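Local coordinates for RagB/SusD domain protein (Flavobacterium johnsoniae, PDB 5J5U), which binds chitin and, as a SusD homolog, probably captures chitin chains at the outer membrane for uptake by its bacterium, at residues A[109-113]-A[188-192]; A[103-107]-A[181-185]; A[191-195]-A[411-417]; A[116-120]-A[478-482]. All coordinates share one frame; numbering follows the deposited sequence.

Interaction 1. Residues A[109-113]-A[188-192]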
# COMPACT_ATOMS: atom_id res chain seq x y z
N VAL A 109 5.08 3.43 13.57
CA VAL A 109 3.77 2.90 13.21
C VAL A 109 3.80 2.49 11.73
O VAL A 109 3.40 1.39 11.38
CB VAL A 109 2.64 3.91 13.51
CG1 VAL A 109 1.30 3.39 13.01
CG2 VAL A 109 2.57 4.20 15.02
N MET A 110 4.33 3.36 10.87
CA MET A 110 4.38 3.07 9.45
C MET A 110 5.19 1.81 9.15
O MET A 110 4.76 0.96 8.35
CB MET A 110 4.99 4.26 8.70
CG MET A 110 4.10 5.50 8.70
SD MET A 110 4.90 6.95 7.98
CE MET A 110 4.76 6.58 6.23
N VAL A 111 6.33 1.66 9.81
CA VAL A 111 7.12 0.45 9.71
C VAL A 111 6.28 -0.79 10.10
O VAL A 111 6.22 -1.76 9.35
CB VAL A 111 8.42 0.51 10.60
CG1 VAL A 111 9.09 -0.87 10.75
CG2 VAL A 111 9.43 1.58 10.09
N ALA A 112 5.59 -0.74 11.25
CA ALA A 112 4.99 -1.96 11.82
C ALA A 112 3.62 -2.30 11.23
O ALA A 112 3.21 -3.47 11.18
CB ALA A 112 4.87 -1.82 13.34
N GLN A 113 2.91 -1.26 10.80
CA GLN A 113 1.59 -1.39 10.21
C GLN A 113 1.56 -2.35 9.00
O GLN A 113 0.65 -3.18 8.88
CB GLN A 113 1.05 -0.01 9.81
CG GLN A 113 -0.21 -0.04 9.00
CD GLN A 113 0.04 0.27 7.52
OE1 GLN A 113 0.56 1.35 7.18
NE2 GLN A 113 -0.35 -0.67 6.63
N MET A 188 -2.38 8.66 8.63
CA MET A 188 -2.13 7.28 9.06
C MET A 188 -3.21 6.82 10.03
O MET A 188 -3.72 5.70 9.93
CB MET A 188 -0.74 7.15 9.69
CG MET A 188 0.41 7.06 8.67
SD MET A 188 0.23 5.58 7.62
CE MET A 188 0.49 4.26 8.81
N ARG A 189 -3.56 7.70 10.98
CA ARG A 189 -4.59 7.38 11.97
C ARG A 189 -5.91 7.03 11.30
O ARG A 189 -6.57 6.05 11.67
CB ARG A 189 -4.78 8.55 12.93
CG ARG A 189 -5.85 8.33 13.98
CD ARG A 189 -5.63 9.34 15.09
NE ARG A 189 -6.55 9.18 16.22
CZ ARG A 189 -6.47 9.91 17.33
NH1 ARG A 189 -5.53 10.83 17.44
NH2 ARG A 189 -7.32 9.70 18.32
N LEU A 190 -6.28 7.82 10.29
CA LEU A 190 -7.50 7.55 9.52
C LEU A 190 -7.44 6.23 8.71
O LEU A 190 -8.45 5.53 8.55
CB LEU A 190 -7.78 8.74 8.57
CG LEU A 190 -9.01 8.68 7.68
CD1 LEU A 190 -10.27 8.64 8.51
CD2 LEU A 190 -9.02 9.88 6.74
N ARG A 191 -6.27 5.94 8.15
CA ARG A 191 -6.07 4.69 7.42
C ARG A 191 -6.30 3.50 8.36
O ARG A 191 -6.98 2.52 8.02
CB ARG A 191 -4.65 4.66 6.82
CG ARG A 191 -4.24 3.31 6.27
CD ARG A 191 -2.75 3.22 5.98
NE ARG A 191 -2.41 3.87 4.73
CZ ARG A 191 -1.21 3.79 4.17
NH1 ARG A 191 -0.25 3.09 4.77
NH2 ARG A 191 -0.99 4.40 3.00
N LEU A 192 -5.72 3.58 9.56
CA LEU A 192 -5.89 2.52 10.56
C LEU A 192 -7.36 2.47 11.03
O LEU A 192 -7.92 1.39 11.24
CB LEU A 192 -4.92 2.74 11.72
CG LEU A 192 -3.46 2.68 11.24
CD1 LEU A 192 -2.51 3.25 12.24
CD2 LEU A 192 -3.04 1.27 10.89

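Interaction 2. Residues A[103-107]-A[181-185]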
# COMPACT_ATOMS: atom_id res chain seq x y z
N VAL A 103 8.50 12.05 15.78
CA VAL A 103 8.67 11.64 14.39
C VAL A 103 9.00 10.13 14.33
O VAL A 103 8.34 9.36 13.63
CB VAL A 103 9.76 12.48 13.68
CG1 VAL A 103 10.23 11.80 12.42
CG2 VAL A 103 9.22 13.88 13.35
N ALA A 104 10.00 9.73 15.11
CA ALA A 104 10.37 8.35 15.19
C ALA A 104 9.16 7.49 15.53
O ALA A 104 8.96 6.45 14.92
CB ALA A 104 11.47 8.16 16.21
N LYS A 105 8.34 7.94 16.48
CA LYS A 105 7.17 7.13 16.88
C LYS A 105 6.20 6.97 15.71
O LYS A 105 5.67 5.85 15.48
CB LYS A 105 6.46 7.74 18.10
CG LYS A 105 7.01 7.22 19.43
CD LYS A 105 6.34 7.88 20.63
CE LYS A 105 6.40 9.39 20.52
NZ LYS A 105 5.97 10.06 21.76
N ILE A 106 5.98 8.06 14.97
CA ILE A 106 5.14 8.01 13.77
C ILE A 106 5.79 7.03 12.79
O ILE A 106 5.12 6.13 12.26
CB ILE A 106 4.96 9.41 13.14
CG1 ILE A 106 4.21 10.31 14.12
CG2 ILE A 106 4.13 9.34 11.88
CD1 ILE A 106 4.18 11.74 13.68
N MET A 107 7.11 7.14 12.61
CA MET A 107 7.80 6.22 11.74
C MET A 107 7.48 4.80 12.18
O MET A 107 7.16 3.95 11.34
CB MET A 107 9.32 6.45 11.76
CG MET A 107 9.79 7.65 10.97
SD MET A 107 9.48 7.53 9.20
CE MET A 107 10.49 6.15 8.71
N TRP A 181 4.45 16.56 9.52
CA TRP A 181 4.46 15.36 10.33
C TRP A 181 3.15 15.20 11.10
O TRP A 181 2.64 14.08 11.27
CB TRP A 181 5.66 15.35 11.27
CG TRP A 181 6.89 14.84 10.58
CD1 TRP A 181 7.92 15.58 10.07
CD2 TRP A 181 7.18 13.48 10.25
NE1 TRP A 181 8.84 14.76 9.48
CE2 TRP A 181 8.41 13.47 9.58
CE3 TRP A 181 6.51 12.27 10.47
CZ2 TRP A 181 9.00 12.29 9.12
CZ3 TRP A 181 7.10 11.10 10.03
CH2 TRP A 181 8.34 11.11 9.36
N LYS A 182 2.57 16.32 11.54
CA LYS A 182 1.27 16.26 12.22
C LYS A 182 0.21 15.64 11.33
O LYS A 182 -0.44 14.65 11.70
CB LYS A 182 0.84 17.65 12.67
CG LYS A 182 1.66 18.19 13.83
CD LYS A 182 1.24 19.59 14.25
CE LYS A 182 1.79 19.90 15.65
NZ LYS A 182 0.75 19.82 16.73
N LYS A 183 0.06 16.19 10.13
CA LYS A 183 -0.97 15.70 9.20
C LYS A 183 -0.69 14.28 8.71
O LYS A 183 -1.64 13.52 8.47
CB LYS A 183 -1.09 16.65 8.02
CG LYS A 183 -1.33 18.09 8.44
CD LYS A 183 -1.55 19.00 7.25
CE LYS A 183 -0.25 19.68 6.86
NZ LYS A 183 -0.44 20.51 5.64
N LEU A 184 0.59 13.90 8.59
CA LEU A 184 0.93 12.51 8.25
C LEU A 184 0.46 11.57 9.35
O LEU A 184 -0.08 10.49 9.07
CB LEU A 184 2.44 12.33 8.04
CG LEU A 184 2.85 10.85 7.94
CD1 LEU A 184 2.34 10.22 6.66
CD2 LEU A 184 4.35 10.66 8.06
N ALA A 185 0.65 12.00 10.59
CA ALA A 185 0.21 11.25 11.75
C ALA A 185 -1.30 11.04 11.70
O ALA A 185 -1.79 9.92 11.90
CB ALA A 185 0.61 11.96 13.03

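Interaction 3. Residues A[191-195]-A[411-417]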
# COMPACT_ATOMS: atom_id res chain seq x y z
N ARG A 191 -6.27 5.94 8.15
CA ARG A 191 -6.07 4.69 7.42
C ARG A 191 -6.30 3.50 8.36
O ARG A 191 -6.98 2.52 8.02
CB ARG A 191 -4.65 4.66 6.82
CG ARG A 191 -4.24 3.31 6.27
CD ARG A 191 -2.75 3.22 5.98
NE ARG A 191 -2.41 3.87 4.73
CZ ARG A 191 -1.21 3.79 4.17
NH1 ARG A 191 -0.25 3.09 4.77
NH2 ARG A 191 -0.99 4.40 3.00
N LEU A 192 -5.72 3.58 9.56
CA LEU A 192 -5.89 2.52 10.56
C LEU A 192 -7.36 2.47 11.03
O LEU A 192 -7.92 1.39 11.24
CB LEU A 192 -4.92 2.74 11.72
CG LEU A 192 -3.46 2.68 11.24
CD1 LEU A 192 -2.51 3.25 12.24
CD2 LEU A 192 -3.04 1.27 10.89
N ALA A 193 -7.99 3.64 11.18
CA ALA A 193 -9.37 3.68 11.62
C ALA A 193 -10.26 2.97 10.63
O ALA A 193 -11.09 2.15 11.02
CB ALA A 193 -9.85 5.12 11.80
N MET A 194 -10.10 3.27 9.35
CA MET A 194 -10.94 2.61 8.35
C MET A 194 -10.62 1.13 8.30
O MET A 194 -11.52 0.30 8.08
CB MET A 194 -10.78 3.26 6.98
CG MET A 194 -11.34 4.70 6.93
SD MET A 194 -13.03 4.94 7.58
CE MET A 194 -12.70 5.31 9.25
N ARG A 195 -9.36 0.77 8.55
CA ARG A 195 -9.02 -0.64 8.40
C ARG A 195 -9.76 -1.52 9.43
O ARG A 195 -10.02 -2.68 9.17
CB ARG A 195 -7.50 -0.85 8.48
CG ARG A 195 -7.07 -2.22 7.95
CD ARG A 195 -5.78 -2.11 7.15
NE ARG A 195 -5.95 -1.32 5.93
CZ ARG A 195 -4.97 -0.63 5.37
NH1 ARG A 195 -3.76 -0.66 5.91
NH2 ARG A 195 -5.19 0.07 4.26
N TYR A 411 -3.77 3.19 -4.71
CA TYR A 411 -2.73 2.37 -4.09
C TYR A 411 -1.86 1.63 -5.07
O TYR A 411 -1.12 0.73 -4.67
CB TYR A 411 -3.35 1.35 -3.14
CG TYR A 411 -3.87 1.91 -1.85
CD1 TYR A 411 -3.15 2.85 -1.12
CD2 TYR A 411 -5.11 1.52 -1.37
CE1 TYR A 411 -3.65 3.38 0.07
CE2 TYR A 411 -5.61 2.02 -0.19
CZ TYR A 411 -4.89 2.95 0.53
OH TYR A 411 -5.42 3.43 1.71
N LEU A 412 -1.96 1.97 -6.35
CA LEU A 412 -1.08 1.37 -7.35
C LEU A 412 0.37 1.70 -7.00
O LEU A 412 0.64 2.80 -6.52
CB LEU A 412 -1.44 1.86 -8.75
CG LEU A 412 -0.81 1.08 -9.90
CD1 LEU A 412 -1.26 -0.35 -9.84
CD2 LEU A 412 -1.17 1.74 -11.27
N PHE A 413 1.28 0.73 -7.18
CA PHE A 413 2.68 0.82 -6.75
C PHE A 413 2.85 0.76 -5.22
O PHE A 413 3.98 0.70 -4.72
CB PHE A 413 3.36 2.08 -7.30
CG PHE A 413 3.14 2.28 -8.77
CD1 PHE A 413 3.35 1.23 -9.65
CD2 PHE A 413 2.68 3.49 -9.27
CE1 PHE A 413 3.12 1.40 -11.01
CE2 PHE A 413 2.46 3.66 -10.62
CZ PHE A 413 2.69 2.62 -11.49
N ASN A 414 1.74 0.77 -4.48
CA ASN A 414 1.73 0.47 -3.05
C ASN A 414 0.73 -0.65 -2.79
O ASN A 414 -0.30 -0.46 -2.15
CB ASN A 414 1.36 1.70 -2.20
CG ASN A 414 1.77 1.54 -0.74
OD1 ASN A 414 2.12 0.44 -0.30
ND2 ASN A 414 1.70 2.63 0.02
N SER A 415 1.04 -1.82 -3.35
CA SER A 415 0.09 -2.90 -3.43
C SER A 415 -0.25 -3.53 -2.09
O SER A 415 -1.29 -4.17 -1.97
CB SER A 415 0.59 -3.99 -4.39
OG SER A 415 0.64 -3.48 -5.71
N ILE A 416 0.62 -3.37 -1.10
CA ILE A 416 0.34 -3.89 0.23
C ILE A 416 -0.97 -3.26 0.76
O ILE A 416 -1.84 -3.98 1.28
CB ILE A 416 1.50 -3.61 1.20
CG1 ILE A 416 2.71 -4.46 0.84
CG2 ILE A 416 1.09 -3.89 2.66
CD1 ILE A 416 3.92 -4.19 1.74
N GLU A 417 -1.13 -1.94 0.58
CA GLU A 417 -2.33 -1.23 1.04
C GLU A 417 -3.59 -1.61 0.26
O GLU A 417 -4.64 -1.78 0.83
CB GLU A 417 -2.13 0.28 0.97
CG GLU A 417 -1.10 0.79 1.94
CD GLU A 417 -1.27 0.18 3.31
OE1 GLU A 417 -2.39 0.29 3.86
OE2 GLU A 417 -0.29 -0.41 3.83
O HOH W 1 2.25 2.20 3.38
O HOH W 2 -7.24 1.71 3.32

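Interaction 4. Residues A[116-120]-A[478-482]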
# COMPACT_ATOMS: atom_id res chain seq x y z
N THR A 116 2.03 -6.15 10.55
CA THR A 116 0.89 -6.82 11.17
C THR A 116 -0.16 -7.05 10.07
O THR A 116 -0.74 -8.15 9.95
CB THR A 116 0.32 -6.03 12.40
OG1 THR A 116 -0.79 -6.72 12.98
CG2 THR A 116 -0.05 -4.56 12.06
N ASP A 117 -0.31 -6.07 9.18
CA ASP A 117 -1.35 -6.18 8.17
C ASP A 117 -1.10 -7.39 7.26
O ASP A 117 -2.04 -8.01 6.74
CB ASP A 117 -1.45 -4.91 7.36
CG ASP A 117 -2.27 -3.84 8.05
OD1 ASP A 117 -2.82 -4.13 9.14
OD2 ASP A 117 -2.36 -2.71 7.50
N ILE A 118 0.18 -7.75 7.10
CA ILE A 118 0.50 -8.90 6.26
C ILE A 118 0.50 -10.22 7.10
O ILE A 118 0.03 -11.26 6.62
CB ILE A 118 1.82 -8.69 5.52
CG1 ILE A 118 1.60 -7.77 4.32
CG2 ILE A 118 2.38 -10.01 5.00
CD1 ILE A 118 0.81 -8.43 3.19
N TYR A 119 0.97 -10.19 8.36
CA TYR A 119 1.14 -11.48 9.06
C TYR A 119 0.18 -11.69 10.21
O TYR A 119 0.06 -12.80 10.73
CB TYR A 119 2.57 -11.64 9.57
CG TYR A 119 3.62 -11.60 8.48
CD1 TYR A 119 3.91 -12.73 7.73
CD2 TYR A 119 4.33 -10.42 8.20
CE1 TYR A 119 4.88 -12.71 6.73
CE2 TYR A 119 5.30 -10.38 7.19
CZ TYR A 119 5.57 -11.55 6.47
OH TYR A 119 6.53 -11.55 5.46
N GLY A 120 -0.49 -10.62 10.64
CA GLY A 120 -1.41 -10.70 11.76
C GLY A 120 -0.76 -10.38 13.09
O GLY A 120 -0.17 -9.30 13.24
N LYS A 478 -6.57 -15.75 8.47
CA LYS A 478 -7.06 -14.37 8.49
C LYS A 478 -6.41 -13.56 9.59
O LYS A 478 -6.17 -14.08 10.69
CB LYS A 478 -8.58 -14.29 8.73
CG LYS A 478 -9.46 -14.98 7.72
CD LYS A 478 -9.95 -14.02 6.68
CE LYS A 478 -10.95 -14.68 5.74
NZ LYS A 478 -12.24 -15.05 6.41
N VAL A 479 -6.18 -12.28 9.32
CA VAL A 479 -5.71 -11.36 10.35
C VAL A 479 -6.97 -10.88 11.06
O VAL A 479 -8.07 -11.00 10.53
CB VAL A 479 -4.88 -10.15 9.76
CG1 VAL A 479 -3.70 -10.66 8.97
CG2 VAL A 479 -5.74 -9.26 8.87
N TRP A 480 -6.81 -10.36 12.26
CA TRP A 480 -7.91 -10.00 13.16
C TRP A 480 -8.94 -9.05 12.57
O TRP A 480 -10.14 -9.22 12.79
CB TRP A 480 -7.32 -9.42 14.47
CG TRP A 480 -8.27 -8.64 15.32
CD1 TRP A 480 -9.23 -9.14 16.15
CD2 TRP A 480 -8.38 -7.21 15.40
NE1 TRP A 480 -9.91 -8.12 16.75
CE2 TRP A 480 -9.41 -6.92 16.30
CE3 TRP A 480 -7.68 -6.16 14.80
CZ2 TRP A 480 -9.79 -5.61 16.63
CZ3 TRP A 480 -8.05 -4.85 15.12
CH2 TRP A 480 -9.09 -4.58 16.02
N TRP A 481 -8.50 -8.02 11.82
CA TRP A 481 -9.46 -7.02 11.33
C TRP A 481 -10.24 -7.48 10.10
O TRP A 481 -11.19 -6.83 9.67
CB TRP A 481 -8.80 -5.67 11.04
CG TRP A 481 -7.54 -5.61 10.20
CD1 TRP A 481 -6.31 -5.20 10.62
CD2 TRP A 481 -7.40 -5.91 8.80
NE1 TRP A 481 -5.42 -5.24 9.59
CE2 TRP A 481 -6.06 -5.67 8.46
CE3 TRP A 481 -8.27 -6.33 7.80
CZ2 TRP A 481 -5.56 -5.86 7.17
CZ3 TRP A 481 -7.79 -6.53 6.52
CH2 TRP A 481 -6.44 -6.29 6.22
N ASP A 482 -9.83 -8.60 9.54
CA ASP A 482 -10.48 -9.19 8.36
C ASP A 482 -11.55 -10.20 8.80
O ASP A 482 -11.27 -11.37 9.05
CB ASP A 482 -9.38 -9.81 7.47
CG ASP A 482 -9.93 -10.56 6.26
OD1 ASP A 482 -11.16 -10.57 6.03
OD2 ASP A 482 -9.09 -11.12 5.52

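Interaction 1. Residues A[109-113]-A[188-192]
Two kinds of contact join residues 109-113 to residues 188-192: an apolar layer, and one polar bridge from Q113 to R191. In the apolar layer the chain of M188, bent at both chi2 and chi3, crosses M110 at about a right angle, and the methyl CE settles 3.8 Å from M110 CG. Next to it the two methyls of L192 are shared out: CD1 meets V109 CG1 at 3.9 Å, while CD2 lies 3.6 Å from CG of Q113. V335, on strand 332-335, also packs against M110 and M188.

The polar bridge starts from Q113, whose CG stands anti to the backbone N (chi1 171°), pointing the chain at the other helix, and a bend at chi2 turns the amide to R191. R191 NH1 donates to Q113 OE1 at 3.1 Å, and the bond is bent, 141° at the hydrogen. OE1 lies in the guanidinium plane, at its edge, yet the amide itself stands almost perpendicular to that plane. Q113 NE2 is used too, by E417 and D117, and the NE of R191 forms a salt bridge with E339. A leucine in place of Q113 would probably leave R191 NH1 without this acceptor, and E417 and D117 without a shared donor.

The two helix segments run roughly parallel, 26° apart with axes 11.9 Å from each other, a side-by-side packing in keeping with the TPR-like helical framework of SusD-family proteins.

Interaction 2. Residues A[103-107]-A[181-185]
The indole of W181 is the flat group here, and V103 lies over one face of it. V103 CG1 sits 3.6 Å from the centroid of the six-membered ring, only 15° off the normal, a CH-pi contact; CG2 covers the five-membered ring, 3.7 Å from W181 CD2. With CG1 anti to its own backbone N (chi1 162°), V103 can lay both methyls on the indole. Around the ring's rim come I106 and M107. I106 CG2 lies in the ring plane, 3.9 Å from W181 CZ3, and M107 SD approaches the edge at 3.8 Å from CH2, a Met-aromatic contact. Y174 meets the indole edge-to-face, and W181 NE1 donates to D171.

All this joins helix 98-119 to helix 178-195, whose segments here run in nearly the same direction, 30° apart with axes 10.6 Å from each other, part of the helical framework of the SusD fold. Beyond the ring, I106 works with both of its branches. While CG2 also touches L184 CD2, the extended CD1 branch runs on to A185, where it packs 3.6 Å from CB and brushes the carbonyl O of W181. The small A185 lets the backbones come close: its CA is 6.2 Å from the CA of I106.

Interaction 3. Residues A[191-195]-A[411-417]
R191 and R195, one turn apart near the end of helix 178-195, face the type II beta turn Y411-N414 and the first turn of helix 415-425, with the CA atoms of R191 and E417 9.5 Å apart. Both arginines converge on the E417 carboxylate, but from different sides. R195 comes end-on: NH1 at 2.6 Å and NH2 at 2.8 Å both donate to the single oxygen E417 OE1. NH1 takes its syn lone pair, and NH2 meets it nearly along the C-O axis. R191 instead stacks flat on the carboxylate, the two planes 4° apart, with R191 NH1 3.4 Å from E417 CD. Its pairing with E417 OE2 is long and purely electrostatic, since no N-H points there. A bend at chi2 (-45°) brings the carboxylate between them, while E417 CB rests over the centre of the Y411 ring.

Water extends the network. One molecule accepts from R191 NH1 at 3.0 Å and weakly from N414 ND2; another donates to Y411 OH and accepts weakly from R195 NH2. Y411 OH also bonds E339, and D117 pairs with R195. With R191 and R195 beside it E417 is likely to stay ionised, and Q113 NE2 on OE2 would resist its turning.

Interaction 4. Residues A[116-120]-A[478-482]
The C-terminal end of helix 98-119 meets the C-terminal tail of the chain here, where residues 479-482 form a type I beta turn that lays V479 and W481 against the helix end. V479 does the apolar work. Its CG1 nestles against the last helical turn, 3.6 Å from G120 CA and 3.8 Å from the carbonyl O of D117. G120 leaves the helix with positive phi (93°), and a CB on it would be jammed against the carbonyl O of Y119. T116 OG1 closes off the turn by donating to G120 O at 2.7 Å.

The polar contact belongs to W481. NE1 donates to D117 OD1 at 2.9 Å, with 156° at the hydrogen. The oxygen lies close to the indole plane, at its edge, but the carboxylate is turned perpendicular to the ring, and the N-H comes to OD1 from above the carboxylate plane. W481 takes the tight chi1 of 50°, CG between backbone N and carbonyl carbon, and this folds the indole back over V479, whose CG2 sits 3.6 Å above the ring centre. A leucine in place of W481 would probably leave D117 OD1 short of one donor and V479 without its aromatic cover.

D117 has further partners: the hydroxyl of Y147 also bonds OD1, and OD2 is taken as well, by R195 among others. A buried carboxylate gripped by this many donors, one of them cationic, is likely to stay ionised and to be held against turning.

In the fold
All four contacts are buried, but their chemistry changes along the helices. Interactions 1 and 2 pair the same two helices, 98-119 and 178-195, with the centres of the two contacts about 10 Å apart, and touch through M110 and L184. Interaction 2, about 17 Å from the chain centre, is apolar and aromatic across its segments; interaction 1 adds a polar bridge. Interaction 3, its centre about 4 Å from that of the chain, is almost wholly charged, shares R191 with interaction 1 and meets it again where Q113 NE2 reaches E417 OE2. Interaction 4 brings the chain's tail to the end of helix 98-119 and joins interaction 3 through D117 and R195, so that the charged network ends on the indole N-H of W481.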